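Mandelate racemase / muconate lactonizing enzyme, C-terminal domain protein (Pseudovibrio sp. JE062, PDB 4JHM) is of unknown function but belongs to the enolase superfamily, pairing an N-terminal capping domain with a TIM-barrel-type C-terminal domain. Local coordinates at residues N38-L42 with M360-V365; L51-M55 with M301-T306; R71-P75 with S372-E376; K117-L123 with G353-G357. All blocks are in the same frame, centred on the assembly; numbering follows the deposited sequence.

Contact 1 of 4, residues N38-L42 with M360-V365; sequences NIVRL and MDWDAV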
loop_
_atom_site.group_PDB
_atom_site.type_symbol
_atom_site.label_atom_id
_atom_site.label_comp_id
_atom_site.label_asym_id
_atom_site.label_seq_id
_atom_site.Cartn_x
_atom_site.Cartn_y
_atom_site.Cartn_z
ATOM N N ASN A 38 10.618 19.987 -39.896
ATOM C CA ASN A 38 11.106 18.825 -40.631
ATOM C C ASN A 38 9.959 18.134 -41.344
ATOM O O ASN A 38 9.025 17.661 -40.707
ATOM C CB ASN A 38 11.776 17.846 -39.676
ATOM C CG ASN A 38 12.885 18.491 -38.876
ATOM O OD1 ASN A 38 13.948 18.807 -39.414
ATOM N ND2 ASN A 38 12.647 18.693 -37.585
ATOM N N ILE A 39 10.024 18.072 -42.668
ATOM C CA ILE A 39 8.934 17.488 -43.432
ATOM C C ILE A 39 9.347 16.206 -44.139
ATOM O O ILE A 39 10.376 16.158 -44.815
ATOM C CB ILE A 39 8.389 18.476 -44.473
ATOM C CG1 ILE A 39 7.638 19.610 -43.776
ATOM C CG2 ILE A 39 7.464 17.761 -45.443
ATOM C CD1 ILE A 39 7.182 20.713 -44.709
ATOM N N VAL A 40 8.529 15.171 -43.964
ATOM C CA VAL A 40 8.672 13.924 -44.697
ATOM C C VAL A 40 7.555 13.825 -45.724
ATOM O O VAL A 40 6.377 13.825 -45.363
ATOM C CB VAL A 40 8.565 12.701 -43.769
ATOM C CG1 VAL A 40 8.614 11.416 -44.582
ATOM C CG2 VAL A 40 9.670 12.717 -42.727
ATOM N N ARG A 41 7.922 13.748 -47.002
ATOM C CA ARG A 41 6.942 13.569 -48.064
ATOM C C ARG A 41 7.101 12.192 -48.702
ATOM O O ARG A 41 8.118 11.908 -49.330
ATOM C CB ARG A 41 7.088 14.655 -49.133
ATOM C CG ARG A 41 5.768 15.006 -49.803
ATOM C CD ARG A 41 5.874 15.081 -51.312
ATOM N NE ARG A 41 6.453 16.336 -51.783
ATOM C CZ ARG A 41 6.234 16.850 -52.991
ATOM N NH1 ARG A 41 5.441 16.226 -53.852
ATOM N NH2 ARG A 41 6.800 17.994 -53.339
ATOM N N LEU A 42 6.091 11.341 -48.541
ATOM C CA LEU A 42 6.139 9.987 -49.078
ATOM C C LEU A 42 5.393 9.908 -50.402
ATOM O O LEU A 42 4.328 10.503 -50.557
ATOM C CB LEU A 42 5.510 8.999 -48.097
ATOM C CG LEU A 42 6.132 8.902 -46.704
ATOM C CD1 LEU A 42 5.247 8.050 -45.806
ATOM C CD2 LEU A 42 7.543 8.335 -46.763
HETATM N N MSE A 360 0.500 21.852 -49.279
HETATM C CA MSE A 360 1.717 22.635 -49.121
HETATM C C MSE A 360 2.126 23.227 -50.430
HETATM O O MSE A 360 1.922 22.623 -51.482
HETATM C CB MSE A 360 2.853 21.746 -48.631
HETATM C CG MSE A 360 2.565 21.158 -47.254
HETATM SE SE MSE A 360 3.285 22.342 -45.855
HETATM C CE MSE A 360 1.579 23.110 -45.256
ATOM N N ASP A 361 2.699 24.426 -50.369
ATOM C CA ASP A 361 3.343 25.045 -51.519
ATOM C C ASP A 361 4.765 24.502 -51.587
ATOM O O ASP A 361 5.593 24.802 -50.726
ATOM C CB ASP A 361 3.350 26.567 -51.367
ATOM C CG ASP A 361 4.080 27.269 -52.496
ATOM O OD1 ASP A 361 4.944 26.638 -53.142
ATOM O OD2 ASP A 361 3.793 28.459 -52.733
ATOM N N TRP A 362 5.044 23.696 -52.604
ATOM C CA TRP A 362 6.289 22.936 -52.642
ATOM C C TRP A 362 7.447 23.721 -53.244
ATOM O O TRP A 362 8.611 23.342 -53.090
ATOM C CB TRP A 362 6.073 21.610 -53.371
ATOM C CG TRP A 362 5.209 20.688 -52.574
ATOM C CD1 TRP A 362 3.918 20.330 -52.837
ATOM C CD2 TRP A 362 5.564 20.035 -51.351
ATOM N NE1 TRP A 362 3.455 19.478 -51.864
ATOM C CE2 TRP A 362 4.448 19.283 -50.940
ATOM C CE3 TRP A 362 6.723 20.006 -50.572
ATOM C CZ2 TRP A 362 4.454 18.511 -49.776
ATOM C CZ3 TRP A 362 6.733 19.239 -49.419
ATOM C CH2 TRP A 362 5.604 18.500 -49.032
ATOM N N ASP A 363 7.135 24.817 -53.920
ATOM C CA ASP A 363 8.177 25.726 -54.378
ATOM C C ASP A 363 8.592 26.631 -53.227
ATOM O O ASP A 363 9.700 27.166 -53.219
ATOM C CB ASP A 363 7.701 26.546 -55.581
ATOM C CG ASP A 363 7.542 25.698 -56.825
ATOM O OD1 ASP A 363 7.132 24.526 -56.690
ATOM O OD2 ASP A 363 7.838 26.197 -57.931
ATOM N N ALA A 364 7.697 26.785 -52.253
ATOM C CA ALA A 364 7.961 27.620 -51.089
ATOM C C ALA A 364 8.906 26.906 -50.137
ATOM O O ALA A 364 9.832 27.518 -49.603
ATOM C CB ALA A 364 6.664 27.981 -50.382
ATOM N N VAL A 365 8.672 25.613 -49.923
ATOM C CA VAL A 365 9.526 24.837 -49.030
ATOM C C VAL A 365 10.927 24.719 -49.622
ATOM O O VAL A 365 11.916 24.988 -48.937
ATOM C CB VAL A 365 8.960 23.430 -48.720
ATOM C CG1 VAL A 365 7.595 23.531 -48.060
ATOM C CG2 VAL A 365 8.883 22.579 -49.976
#

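Contact 2 of 4, residues L51-M55 with M301-T306; sequences LGATM and MGYTLT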
loop_
_atom_site.group_PDB
_atom_site.type_symbol
_atom_site.label_atom_id
_atom_site.label_comp_id
_atom_site.label_asym_id
_atom_site.label_seq_id
_atom_site.Cartn_x
_atom_site.Cartn_y
_atom_site.Cartn_z
ATOM N N LEU A 51 2.105 13.401 -46.307
ATOM C CA LEU A 51 2.881 14.430 -45.625
ATOM C C LEU A 51 2.872 14.234 -44.115
ATOM O O LEU A 51 1.829 13.980 -43.510
ATOM C CB LEU A 51 2.331 15.820 -45.935
ATOM C CG LEU A 51 1.858 16.089 -47.361
ATOM C CD1 LEU A 51 1.403 17.536 -47.469
ATOM C CD2 LEU A 51 2.953 15.776 -48.369
ATOM N N GLY A 52 4.053 14.368 -43.518
ATOM C CA GLY A 52 4.207 14.367 -42.069
ATOM C C GLY A 52 5.279 15.370 -41.711
ATOM O O GLY A 52 6.044 15.787 -42.577
ATOM N N ALA A 53 5.340 15.762 -40.443
ATOM C CA ALA A 53 6.270 16.799 -40.022
ATOM C C ALA A 53 6.485 16.800 -38.520
ATOM O O ALA A 53 5.561 16.533 -37.753
ATOM C CB ALA A 53 5.758 18.161 -40.460
ATOM N N THR A 54 7.708 17.104 -38.105
ATOM C CA THR A 54 7.991 17.349 -36.702
ATOM C C THR A 54 8.891 18.573 -36.558
ATOM O O THR A 54 9.732 18.859 -37.412
ATOM C CB THR A 54 8.646 16.138 -36.009
ATOM O OG1 THR A 54 8.593 16.320 -34.589
ATOM C CG2 THR A 54 10.097 15.978 -36.447
HETATM N N MSE A 55 8.706 19.280 -35.452
HETATM C CA MSE A 55 9.333 20.565 -35.241
HETATM C C MSE A 55 10.538 20.427 -34.366
HETATM O O MSE A 55 10.535 19.640 -33.422
HETATM C CB MSE A 55 8.277 21.399 -34.540
HETATM C CG MSE A 55 8.599 22.878 -34.596
HETATM SE SE MSE A 55 7.268 23.834 -33.510
HETATM C CE MSE A 55 7.800 23.242 -31.705
HETATM N N MSE A 301 1.043 22.890 -30.633
HETATM C CA MSE A 301 1.837 24.074 -30.948
HETATM C C MSE A 301 2.887 23.724 -31.964
HETATM O O MSE A 301 3.712 22.846 -31.737
HETATM C CB MSE A 301 2.496 24.600 -29.679
HETATM C CG MSE A 301 3.935 25.039 -29.921
HETATM SE SE MSE A 301 4.141 26.906 -29.343
HETATM C CE MSE A 301 5.218 26.602 -27.716
ATOM N N GLY A 302 2.864 24.412 -33.100
ATOM C CA GLY A 302 3.836 24.171 -34.161
ATOM C C GLY A 302 3.324 24.574 -35.530
ATOM O O GLY A 302 2.413 25.391 -35.642
ATOM N N TYR A 303 3.908 23.994 -36.571
ATOM C CA TYR A 303 3.539 24.317 -37.942
ATOM C C TYR A 303 2.277 23.578 -38.333
ATOM O O TYR A 303 1.944 22.566 -37.723
ATOM C CB TYR A 303 4.672 23.952 -38.891
ATOM C CG TYR A 303 5.910 24.781 -38.674
ATOM C CD1 TYR A 303 6.069 26.003 -39.314
ATOM C CD2 TYR A 303 6.915 24.350 -37.822
ATOM C CE1 TYR A 303 7.202 26.771 -39.116
ATOM C CE2 TYR A 303 8.049 25.111 -37.617
ATOM C CZ TYR A 303 8.187 26.319 -38.268
ATOM O OH TYR A 303 9.315 27.071 -38.064
ATOM N N THR A 304 1.586 24.074 -39.357
ATOM C CA THR A 304 0.242 23.589 -39.679
ATOM C C THR A 304 0.147 22.063 -39.749
ATOM O O THR A 304 -0.855 21.481 -39.320
ATOM C CB THR A 304 -0.296 24.205 -40.983
ATOM O OG1 THR A 304 0.798 24.514 -41.851
ATOM C CG2 THR A 304 -1.077 25.482 -40.687
ATOM N N LEU A 305 1.183 21.417 -40.277
ATOM C CA LEU A 305 1.223 19.957 -40.302
ATOM C C LEU A 305 1.204 19.382 -38.890
ATOM O O LEU A 305 0.446 18.455 -38.597
ATOM C CB LEU A 305 2.454 19.457 -41.057
ATOM C CG LEU A 305 2.210 19.170 -42.535
ATOM C CD1 LEU A 305 3.524 18.916 -43.254
ATOM C CD2 LEU A 305 1.273 17.980 -42.683
ATOM N N THR A 306 2.047 19.927 -38.018
ATOM C CA THR A 306 2.024 19.544 -36.613
ATOM C C THR A 306 0.651 19.850 -36.020
ATOM O O THR A 306 0.106 19.064 -35.250
ATOM C CB THR A 306 3.093 20.293 -35.798
ATOM O OG1 THR A 306 4.388 19.742 -36.071
ATOM C CG2 THR A 306 2.800 20.180 -34.314
#

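Contact 3 of 4, residues R71-P75 with S372-E376; sequences RTIVP and SYVFE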
loop_
_atom_site.group_PDB
_atom_site.type_symbol
_atom_site.label_atom_id
_atom_site.label_comp_id
_atom_site.label_asym_id
_atom_site.label_seq_id
_atom_site.Cartn_x
_atom_site.Cartn_y
_atom_site.Cartn_z
ATOM N N ARG A 71 17.364 10.528 -42.194
ATOM C CA ARG A 71 18.171 10.023 -43.300
ATOM C C ARG A 71 18.530 8.552 -43.124
ATOM O O ARG A 71 18.537 7.791 -44.085
ATOM C CB ARG A 71 19.461 10.834 -43.434
ATOM C CG ARG A 71 20.410 10.303 -44.499
ATOM C CD ARG A 71 21.621 11.206 -44.666
ATOM N NE ARG A 71 22.194 11.110 -46.005
ATOM C CZ ARG A 71 23.230 10.343 -46.328
ATOM N NH1 ARG A 71 23.826 9.596 -45.408
ATOM N NH2 ARG A 71 23.674 10.329 -47.581
ATOM N N THR A 72 18.839 8.162 -41.891
ATOM C CA THR A 72 19.312 6.815 -41.611
ATOM C C THR A 72 18.156 5.823 -41.511
ATOM O O THR A 72 18.358 4.611 -41.586
ATOM C CB THR A 72 20.144 6.781 -40.311
ATOM O OG1 THR A 72 19.319 7.106 -39.187
ATOM C CG2 THR A 72 21.288 7.775 -40.391
ATOM N N ILE A 73 16.945 6.344 -41.355
ATOM C CA ILE A 73 15.763 5.514 -41.153
ATOM C C ILE A 73 15.067 5.154 -42.462
ATOM O O ILE A 73 14.718 3.994 -42.690
ATOM C CB ILE A 73 14.736 6.241 -40.271
ATOM C CG1 ILE A 73 15.246 6.354 -38.833
ATOM C CG2 ILE A 73 13.404 5.510 -40.294
ATOM C CD1 ILE A 73 14.379 7.229 -37.954
ATOM N N VAL A 74 14.887 6.155 -43.319
ATOM C CA VAL A 74 13.950 6.067 -44.441
ATOM C C VAL A 74 14.378 5.238 -45.659
ATOM O O VAL A 74 13.525 4.855 -46.458
ATOM C CB VAL A 74 13.548 7.473 -44.940
ATOM C CG1 VAL A 74 12.870 8.259 -43.830
ATOM C CG2 VAL A 74 14.754 8.225 -45.478
ATOM N N PRO A 75 15.681 4.959 -45.824
ATOM C CA PRO A 75 16.032 4.158 -47.000
ATOM C C PRO A 75 15.294 2.817 -47.043
ATOM O O PRO A 75 14.996 2.309 -48.125
ATOM C CB PRO A 75 17.540 3.937 -46.840
ATOM C CG PRO A 75 18.005 5.073 -46.000
ATOM C CD PRO A 75 16.871 5.353 -45.053
ATOM N N SER A 372 17.969 18.991 -47.614
ATOM C CA SER A 372 17.002 18.055 -48.174
ATOM C C SER A 372 17.669 16.804 -48.743
ATOM O O SER A 372 18.816 16.843 -49.187
ATOM C CB SER A 372 16.181 18.732 -49.269
ATOM O OG SER A 372 16.991 19.023 -50.394
ATOM N N TYR A 373 16.934 15.695 -48.721
ATOM C CA TYR A 373 17.382 14.457 -49.344
ATOM C C TYR A 373 16.285 13.908 -50.240
ATOM O O TYR A 373 15.149 14.381 -50.210
ATOM C CB TYR A 373 17.748 13.413 -48.287
ATOM C CG TYR A 373 18.961 13.774 -47.462
ATOM C CD1 TYR A 373 20.213 13.895 -48.050
ATOM C CD2 TYR A 373 18.859 13.982 -46.090
ATOM C CE1 TYR A 373 21.327 14.225 -47.299
ATOM C CE2 TYR A 373 19.969 14.308 -45.332
ATOM C CZ TYR A 373 21.200 14.428 -45.943
ATOM O OH TYR A 373 22.308 14.754 -45.195
ATOM N N VAL A 374 16.640 12.911 -51.044
ATOM C CA VAL A 374 15.671 12.187 -51.850
ATOM C C VAL A 374 16.119 10.729 -51.988
ATOM O O VAL A 374 17.314 10.449 -52.083
ATOM C CB VAL A 374 15.491 12.839 -53.240
ATOM C CG1 VAL A 374 16.659 12.499 -54.158
ATOM C CG2 VAL A 374 14.176 12.404 -53.868
ATOM N N PHE A 375 15.160 9.807 -51.970
ATOM C CA PHE A 375 15.447 8.379 -52.117
ATOM C C PHE A 375 14.447 7.742 -53.076
ATOM O O PHE A 375 13.253 8.048 -53.020
ATOM C CB PHE A 375 15.362 7.675 -50.762
ATOM C CG PHE A 375 16.229 8.284 -49.695
ATOM C CD1 PHE A 375 15.771 9.351 -48.934
ATOM C CD2 PHE A 375 17.493 7.779 -49.437
ATOM C CE1 PHE A 375 16.561 9.909 -47.946
ATOM C CE2 PHE A 375 18.287 8.334 -48.450
ATOM C CZ PHE A 375 17.821 9.400 -47.703
ATOM N N GLU A 376 14.926 6.853 -53.946
ATOM C CA GLU A 376 14.054 6.198 -54.930
ATOM C C GLU A 376 14.418 4.741 -55.214
ATOM O O GLU A 376 15.469 4.253 -54.806
ATOM C CB GLU A 376 14.052 6.984 -56.244
ATOM C CG GLU A 376 13.105 8.172 -56.250
ATOM C CD GLU A 376 12.825 8.690 -57.646
ATOM O OE1 GLU A 376 13.754 8.694 -58.482
ATOM O OE2 GLU A 376 11.672 9.098 -57.904
#

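Contact 4 of 4, residues K117-L123 with G353-G357; sequences KKAGMPL and GNGLG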
loop_
_atom_site.group_PDB
_atom_site.type_symbol
_atom_site.label_atom_id
_atom_site.label_comp_id
_atom_site.label_asym_id
_atom_site.label_seq_id
_atom_site.Cartn_x
_atom_site.Cartn_y
_atom_site.Cartn_z
ATOM N N LYS A 117 -6.283 9.958 -47.814
ATOM C CA LYS A 117 -6.474 10.415 -49.180
ATOM C C LYS A 117 -7.024 9.306 -50.068
ATOM O O LYS A 117 -7.858 9.564 -50.932
ATOM C CB LYS A 117 -5.158 10.957 -49.741
ATOM C CG LYS A 117 -4.790 12.320 -49.171
ATOM C CD LYS A 117 -3.381 12.745 -49.554
ATOM C CE LYS A 117 -3.045 14.115 -48.987
ATOM N NZ LYS A 117 -1.615 14.474 -49.185
ATOM N N LYS A 118 -6.562 8.077 -49.848
ATOM C CA LYS A 118 -7.047 6.932 -50.614
ATOM C C LYS A 118 -8.431 6.517 -50.133
ATOM O O LYS A 118 -9.248 6.021 -50.909
ATOM C CB LYS A 118 -6.076 5.750 -50.514
ATOM C CG LYS A 118 -4.789 5.945 -51.299
ATOM C CD LYS A 118 -4.158 4.622 -51.708
ATOM C CE LYS A 118 -2.947 4.842 -52.604
ATOM N NZ LYS A 118 -2.439 3.579 -53.208
ATOM N N ALA A 119 -8.684 6.726 -48.845
ATOM C CA ALA A 119 -9.990 6.440 -48.265
ATOM C C ALA A 119 -11.019 7.484 -48.701
ATOM O O ALA A 119 -12.222 7.251 -48.624
ATOM C CB ALA A 119 -9.892 6.391 -46.746
ATOM N N GLY A 120 -10.536 8.637 -49.147
ATOM C CA GLY A 120 -11.408 9.707 -49.606
ATOM C C GLY A 120 -12.130 10.425 -48.483
ATOM O O GLY A 120 -13.200 10.992 -48.702
HETATM N N MSE A 121 -11.551 10.406 -47.282
HETATM C CA MSE A 121 -12.149 11.088 -46.129
HETATM C C MSE A 121 -11.094 11.636 -45.206
HETATM O O MSE A 121 -9.953 11.175 -45.213
HETATM C CB MSE A 121 -13.080 10.162 -45.338
HETATM C CG MSE A 121 -12.577 8.726 -45.226
HETATM SE SE MSE A 121 -13.918 7.609 -44.297
HETATM C CE MSE A 121 -15.383 7.689 -45.612
ATOM N N PRO A 122 -11.463 12.647 -44.401
ATOM C CA PRO A 122 -10.556 13.235 -43.423
ATOM C C PRO A 122 -10.092 12.219 -42.393
ATOM O O PRO A 122 -10.794 11.247 -42.121
ATOM C CB PRO A 122 -11.408 14.321 -42.747
ATOM C CG PRO A 122 -12.822 13.983 -43.068
ATOM C CD PRO A 122 -12.773 13.320 -44.409
ATOM N N LEU A 123 -8.919 12.451 -41.817
ATOM C CA LEU A 123 -8.325 11.486 -40.909
ATOM C C LEU A 123 -9.196 11.276 -39.674
ATOM O O LEU A 123 -9.353 10.150 -39.205
ATOM C CB LEU A 123 -6.928 11.934 -40.486
ATOM C CG LEU A 123 -6.027 10.794 -40.009
ATOM C CD1 LEU A 123 -5.425 10.076 -41.207
ATOM C CD2 LEU A 123 -4.933 11.307 -39.086
ATOM N N GLY A 353 -9.585 19.217 -46.979
ATOM C CA GLY A 353 -9.210 18.047 -47.776
ATOM C C GLY A 353 -9.400 16.716 -47.076
ATOM O O GLY A 353 -10.145 16.610 -46.104
ATOM N N ASN A 354 -8.726 15.692 -47.586
ATOM C CA ASN A 354 -8.694 14.390 -46.933
ATOM C C ASN A 354 -7.370 14.187 -46.221
ATOM O O ASN A 354 -6.506 15.063 -46.239
ATOM C CB ASN A 354 -8.898 13.278 -47.953
ATOM C CG ASN A 354 -10.224 13.385 -48.668
ATOM O OD1 ASN A 354 -11.203 13.893 -48.117
ATOM N ND2 ASN A 354 -10.265 12.905 -49.905
ATOM N N GLY A 355 -7.204 13.028 -45.595
ATOM C CA GLY A 355 -6.012 12.784 -44.796
ATOM C C GLY A 355 -5.891 13.889 -43.772
ATOM O O GLY A 355 -6.804 14.114 -42.986
ATOM N N LEU A 356 -4.773 14.599 -43.783
ATOM C CA LEU A 356 -4.593 15.702 -42.845
ATOM C C LEU A 356 -5.287 16.949 -43.373
ATOM O O LEU A 356 -5.477 17.922 -42.640
ATOM C CB LEU A 356 -3.110 15.979 -42.607
ATOM C CG LEU A 356 -2.329 14.803 -42.025
ATOM C CD1 LEU A 356 -0.893 15.199 -41.705
ATOM C CD2 LEU A 356 -3.030 14.269 -40.785
ATOM N N GLY A 357 -5.677 16.908 -44.642
ATOM C CA GLY A 357 -6.281 18.061 -45.288
ATOM C C GLY A 357 -5.303 19.215 -45.344
ATOM O O GLY A 357 -5.703 20.375 -45.305
#

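Contact 1 of 4, residues N38-L42 with M360-V365
Trp362 holds its CG anti to its carbonyl carbon (chi1 -69°), which turns the indole toward strand 34-44. Arg41 comes from the opposite direction through a chain bent at chi2 and chi3, and it lies over one face of that indole. Arg41 NE lies above the six-membered ring, and Arg41 CG sits outside its rim, 3.6 Å from Trp362 CH2. The guanidinium ends above the five-membered ring, where Arg41 CZ is 3.7 Å from the ring centroid and 16° off the normal. This cation-pi contact is tilted, with the guanidinium and indole planes 33° apart. The other face of the indole carries CB of Met360, a selenomethionine of the same segment. At the edge, Ile39 CG2 is 4.1 Å from Trp362 CH2. Ile39 CD1 points on to Met360 SE and Val365 CG1, each 4.4 Å away. Arg41 NH1 forms a salt bridge with Glu49, which helps fix the guanidinium above the ring. Asp361 caps the helix start, and its OD1 accepts from Ala364 N at 2.9 Å. The arrangement fits the capping domain of the enolase superfamily, in which the C-terminal end of the chain returns to pack on the N-terminal sheet.

Contact 2 of 4, residues L51-M55 with M301-T306
This contact belongs to the interface between capping domain and barrel domain: Leu305, in the first turn of helix 304-316, packs against Ala53 of strand 50-58. Ala53 CB is 3.6 Å from Leu305 CB, and Leu305 CD1 reaches the same methyl. The other branch, Leu305 CD2, lies 4.0 Å from Leu51 CB. Leu305 thus touches two residues on one side of the strand, while Thr54 points the other way and its OG1 donates to Thr274 O.

Met55, a selenomethionine, closes the far end. Its CG is anti to the backbone N (chi1 -163°), and the chain bends only at chi3. This carries the side chain past Tyr303 to the backbone of the loop. Met55 CG meets the edge of the Tyr303 ring, 3.8 Å from CE2. The selenium stands oblique to the ring, 5.2 Å from Met55 SE to the Tyr303 centroid and 56° off the normal, a Met-aromatic contact. Met55 SE also rests 3.5 Å from Gly302 CA, where the extended glycine backbone presents no side chain.

Tyr303 also meets Phe332, their rings edge-to-face, and Met55 O accepts from Trp98 NE1 of the second subunit. The two segments exchange no hydrogen bond. The contact therefore probably relies on burial of apolar side chains, and most of the touching residues are buried.

Contact 3 of 4, residues R71-P75 with S372-E376
The side chains of Arg71 and Tyr373 cross at about a right angle, with Arg71 over one ring face, at an edge strand of the four-stranded antiparallel sheet of the capping domain. Strand 369-376 is that strand, and segment 71-75 runs from the weakly bonded end of helix 65-73 into a 3-10 segment at Val74-Pro75. Arg71 CG is anti to the backbone N (chi1 176°), and the chain stays extended to NE, long enough to pass over the tyrosine. Arg71 CD makes a CH-pi contact over the face, 3.9 Å from the Tyr373 centroid. Arg71 NE follows above the same face, displaced toward the rim and 3.5 Å from Tyr373 CZ. The charge itself is off-centre, with Arg71 CZ 4.9 Å from the centroid. Guanidinium and ring planes are 54° apart, so this is not a parallel stack.

Phe375, two residues on, meets Val74 and Pro75. Val74 CG2 approaches Phe375 CE1 to 3.5 Å, and the two side chains cross nearly at right angles. Pro75 lies alongside Phe375, pointing the same way, with Pro75 CG 4.1 Å from Phe375 CE2. Arg71 O is also near the ring, 4.0 Å from Phe375 CZ.

A second shell probably helps position these groups. Tyr373 OH is hydrogen-bonded to Glu68 OE1, Val74 also packs on Ile107, and Phe375 on Val11 and Ile78. The second subunit adds Phe61, which packs on Phe375 and makes a further cation-pi contact with Arg71. One residue along the helix end, Thr72 O accepts a hydrogen bond from ND2 of Asn60 of that subunit.

Contact 4 of 4, residues K117-L123 with G353-G357
Leu123 N donates to Gly355 O at 2.9 Å, with an N-H...O angle of 144°. Gly355 N returns a weak bond to Met121 O at 3.3 Å. Together they make a single beta bridge between Pro122 and Gly355, and both polar backbone atoms of Gly355 are used. The donor Leu123 N belongs to the first turn of helix 123-127.

Asn354 lies next to this bridge. Its CG is anti to the carbonyl carbon (chi1 -60°), and this lays the carboxamide along the Gly120-Met121 peptide. Asn354 ND2 is 3.4 Å from Gly120 CA, and Asn354 CG is 3.5 Å from Met121 N. Asn354 CB also packs 3.9 Å from Lys117 CA. Further in, Leu123 and Leu356 lie side by side, pointing the same way, and their CD2 atoms, Leu123 CD2 and Leu356 CD2, are 3.9 Å apart.

Lys117 sends its NZ to Glu49 O and, as a salt bridge, to Asp113 OD2; the other carboxylate oxygen, Asp113 OD1, accepts from Leu356 N. Met121 turns away and packs on Ala119 of the third subunit.

Gly120, with positive phi, is the C-prime residue of a Schellman motif that ends helix 100-119. Asn354 to Gly357 form a type II' beta turn with Gly355 at its second position, where positive phi suits glycine. A Schellman helix end thus meets a tight turn, joining the capping domain to the loop after strand 347-349.

Overall arrangement
Contacts 1 and 2 are buried, contact 4 is partly buried and contact 3 is at the surface. Contacts 1, 2 and 3 share the four-stranded antiparallel sheet. Strands 34-44 and 50-58 are neighbours there, so contacts 1 and 2 touch through backbone bonds such as Val40 N to Gly52 O. Contact 2 also touches contact 4, where Leu356 packs on Leu305 and Leu51. Contacts 3 and 4 lie farthest apart, about 25 Å between centres. Arginine meets an aromatic face in contacts 1 and 3, its guanidinium carbon over the ring in contact 1 but off-centre in contact 3. Contact 2 is apolar packing between domains, whereas only contact 4 has backbone hydrogen bonds between its segments.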